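Local coordinates for protein OBCA, Oxalate Biosynthetic Component A (Burkholderia glumae, PDB 4NNB) that binds a magnesium ion and contains a domain of the TIM-barrel clan, at residues L457-A462 / S500-E505. Numbering follows the deposited sequence.
Sequences LLVDVA and SLVREE
With CG set trans to the backbone N (chi1 180°) and the chain extended beyond it, the side chain of E505 reaches from its helix to that of V459, whose own chi1 of 173° places CG2 on the backbone-N side. The side chains of V459 and E505 run antiparallel alongside one another. The methyl V459 CG2 packs on the aliphatic CG of E505 at 3.7 Å and also lies against the carboxylate, 3.6 Å from both E505 CD and E505 OE1. V459 CG2 meets V502 CG2 at 4.0 Å as well; it thus touches both V502 and E505, which lie one helical turn apart on the same face of their helix.

No direct hydrogen bond joins the segments. A water spans them instead, accepting from V459 N at 3.0 Å and lying 3.2 Å from E505 OE1, to which it can donate. The other oxygen, OE2, forms a salt bridge with R509, which also pairs with D460 OD1. D460 OD1 and E505 OE2 lie 5.5 Å apart, and the arginine probably offsets their repulsion.

The contact joins two helices on the outer face of the TIM-barrel-type (beta/alpha) sheet, helix 458-465 forming the crossover between the adjacent parallel strands 444-449 and 469-472. Beneath the helices, L458 and V502 both rest on I470 of strand 469-472, L458 also touches I448 of strand 444-449, and helix 416-440 packs against L457 and V461 of 457-462.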
ATOM      1  N   LEU A 457      -2.369 -11.119 -11.274  1.00 31.78           N
ATOM      2  CA  LEU A 457      -1.633 -11.107 -12.531  1.00 31.04           C
ATOM      3  C   LEU A 457      -0.127 -11.082 -12.330  1.00 32.55           C
ATOM      4  O   LEU A 457       0.622 -11.382 -13.261  1.00 32.19           O
ATOM      5  CB  LEU A 457      -2.023  -9.871 -13.350  1.00 29.60           C
ATOM      6  CG  LEU A 457      -3.483  -9.713 -13.750  1.00 34.43           C
ATOM      7  CD1 LEU A 457      -3.706  -8.365 -14.407  1.00 31.57           C
ATOM      8  CD2 LEU A 457      -3.885 -10.841 -14.694  1.00 35.46           C
ATOM      9  N   LEU A 458       0.320 -10.710 -11.127  1.00 31.41           N
ATOM     10  CA  LEU A 458       1.737 -10.402 -10.881  1.00 31.32           C
ATOM     11  C   LEU A 458       2.725 -11.430 -11.399  1.00 34.29           C
ATOM     12  O   LEU A 458       3.643 -11.094 -12.153  1.00 28.07           O
ATOM     13  CB  LEU A 458       2.007 -10.209  -9.390  1.00 31.72           C
ATOM     14  CG  LEU A 458       2.001  -8.798  -8.823  1.00 36.81           C
ATOM     15  CD1 LEU A 458       2.360  -8.881  -7.345  1.00 30.34           C
ATOM     16  CD2 LEU A 458       2.963  -7.873  -9.587  1.00 27.64           C
ATOM     17  N   VAL A 459       2.559 -12.678 -10.972  1.00 30.63           N
ATOM     18  CA  VAL A 459       3.506 -13.716 -11.347  1.00 31.60           C
ATOM     19  C   VAL A 459       3.449 -14.061 -12.838  1.00 31.18           C
ATOM     20  O   VAL A 459       4.495 -14.173 -13.474  1.00 32.93           O
ATOM     21  CB  VAL A 459       3.354 -14.974 -10.473  1.00 36.29           C
ATOM     22  CG1 VAL A 459       4.240 -16.106 -10.995  1.00 35.87           C
ATOM     23  CG2 VAL A 459       3.709 -14.637  -9.038  1.00 30.40           C
ATOM     24  N   ASP A 460       2.250 -14.216 -13.397  1.00 29.24           N
ATOM     25  CA  ASP A 460       2.142 -14.564 -14.814  1.00 35.58           C
ATOM     26  C   ASP A 460       2.767 -13.474 -15.690  1.00 38.46           C
ATOM     27  O   ASP A 460       3.529 -13.771 -16.614  1.00 34.61           O
ATOM     28  CB  ASP A 460       0.690 -14.775 -15.233  1.00 35.93           C
ATOM     29  CG  ASP A 460       0.115 -16.095 -14.733  1.00 40.14           C
ATOM     30  OD1 ASP A 460       0.888 -17.042 -14.482  1.00 45.11           O
ATOM     31  OD2 ASP A 460      -1.119 -16.172 -14.591  1.00 45.42           O
ATOM     32  N   VAL A 461       2.441 -12.217 -15.388  1.00 31.07           N
ATOM     33  CA  VAL A 461       2.948 -11.089 -16.168  1.00 33.15           C
ATOM     34  C   VAL A 461       4.458 -10.961 -16.057  1.00 30.76           C
ATOM     35  O   VAL A 461       5.145 -10.749 -17.054  1.00 30.92           O
ATOM     36  CB  VAL A 461       2.285  -9.768 -15.750  1.00 30.87           C
ATOM     37  CG1 VAL A 461       2.979  -8.578 -16.414  1.00 32.81           C
ATOM     38  CG2 VAL A 461       0.824  -9.783 -16.113  1.00 30.43           C
ATOM     39  N   ALA A 462       4.987 -11.113 -14.847  1.00 29.90           N
ATOM     40  CA  ALA A 462       6.420 -10.961 -14.636  1.00 28.20           C
ATOM     41  C   ALA A 462       7.212 -12.072 -15.328  1.00 38.32           C
ATOM     42  O   ALA A 462       8.284 -11.839 -15.910  1.00 31.66           O
ATOM     43  CB  ALA A 462       6.735 -10.934 -13.154  1.00 31.74           C
ATOM     44  N   SER A 500       5.770 -13.755   1.644  1.00 28.23           N
ATOM     45  CA  SER A 500       5.786 -15.222   1.771  1.00 31.40           C
ATOM     46  C   SER A 500       4.968 -15.867   0.675  1.00 28.89           C
ATOM     47  O   SER A 500       5.396 -16.845   0.073  1.00 31.13           O
ATOM     48  CB  SER A 500       5.235 -15.678   3.130  1.00 32.10           C
ATOM     49  OG  SER A 500       5.991 -15.143   4.193  1.00 41.64           O
ATOM     50  N   LEU A 501       3.791 -15.300   0.426  1.00 27.61           N
ATOM     51  CA  LEU A 501       2.864 -15.828  -0.562  1.00 29.20           C
ATOM     52  C   LEU A 501       3.362 -15.683  -1.992  1.00 32.47           C
ATOM     53  O   LEU A 501       3.230 -16.610  -2.789  1.00 30.58           O
ATOM     54  CB  LEU A 501       1.488 -15.181  -0.405  1.00 28.98           C
ATOM     55  CG  LEU A 501       0.701 -15.652   0.817  1.00 31.37           C
ATOM     56  CD1 LEU A 501      -0.488 -14.738   1.074  1.00 28.20           C
ATOM     57  CD2 LEU A 501       0.238 -17.097   0.620  1.00 34.51           C
ATOM     58  N   VAL A 502       3.934 -14.537  -2.340  1.00 29.19           N
ATOM     59  CA  VAL A 502       4.468 -14.412  -3.688  1.00 25.24           C
ATOM     60  C   VAL A 502       5.691 -15.318  -3.881  1.00 29.96           C
ATOM     61  O   VAL A 502       5.870 -15.898  -4.948  1.00 32.09           O
ATOM     62  CB  VAL A 502       4.784 -12.951  -4.086  1.00 29.63           C
ATOM     63  CG1 VAL A 502       6.073 -12.488  -3.442  1.00 27.71           C
ATOM     64  CG2 VAL A 502       4.903 -12.856  -5.603  1.00 30.73           C
ATOM     65  N   ARG A 503       6.519 -15.445  -2.844  1.00 30.38           N
ATOM     66  CA  ARG A 503       7.666 -16.348  -2.866  1.00 29.99           C
ATOM     67  C   ARG A 503       7.193 -17.770  -3.135  1.00 34.57           C
ATOM     68  O   ARG A 503       7.763 -18.491  -3.956  1.00 32.62           O
ATOM     69  CB  ARG A 503       8.387 -16.293  -1.526  1.00 30.68           C
ATOM     70  CG  ARG A 503       9.604 -17.217  -1.408  1.00 40.31           C
ATOM     71  CD  ARG A 503      10.199 -17.101  -0.013  1.00 37.51           C
ATOM     72  NE  ARG A 503      11.314 -18.010   0.230  1.00 46.24           N
ATOM     73  CZ  ARG A 503      11.176 -19.245   0.704  1.00 47.93           C
ATOM     74  NH1 ARG A 503       9.965 -19.725   0.968  1.00 44.03           N
ATOM     75  NH2 ARG A 503      12.246 -20.001   0.911  1.00 47.73           N
ATOM     76  N   GLU A 504       6.127 -18.152  -2.443  1.00 32.89           N
ATOM     77  CA  GLU A 504       5.529 -19.474  -2.586  1.00 35.63           C
ATOM     78  C   GLU A 504       5.064 -19.727  -4.023  1.00 37.19           C
ATOM     79  O   GLU A 504       5.411 -20.746  -4.627  1.00 34.21           O
ATOM     80  CB  GLU A 504       4.372 -19.603  -1.588  1.00 35.49           C
ATOM     81  CG  GLU A 504       3.580 -20.897  -1.633  1.00 45.20           C
ATOM     82  CD  GLU A 504       2.502 -20.925  -0.557  1.00 51.40           C
ATOM     83  OE1 GLU A 504       2.699 -21.630   0.457  1.00 59.49           O
ATOM     84  OE2 GLU A 504       1.468 -20.233  -0.719  1.00 48.93           O
ATOM     85  N   GLU A 505       4.291 -18.795  -4.572  1.00 34.08           N
ATOM     86  CA  GLU A 505       3.811 -18.916  -5.946  1.00 36.06           C
ATOM     87  C   GLU A 505       4.961 -18.979  -6.962  1.00 41.86           C
ATOM     88  O   GLU A 505       4.889 -19.724  -7.947  1.00 39.56           O
ATOM     89  CB  GLU A 505       2.836 -17.778  -6.284  1.00 37.59           C
ATOM     90  CG  GLU A 505       2.302 -17.839  -7.710  1.00 45.42           C
ATOM     91  CD  GLU A 505       1.128 -16.907  -7.961  1.00 50.65           C
ATOM     92  OE1 GLU A 505       0.895 -15.980  -7.152  1.00 52.92           O
ATOM     93  OE2 GLU A 505       0.426 -17.112  -8.977  1.00 58.99           O
TER
HETATM   94  O   HOH W   1       0.443 -13.381  -8.925  1.00 36.21           O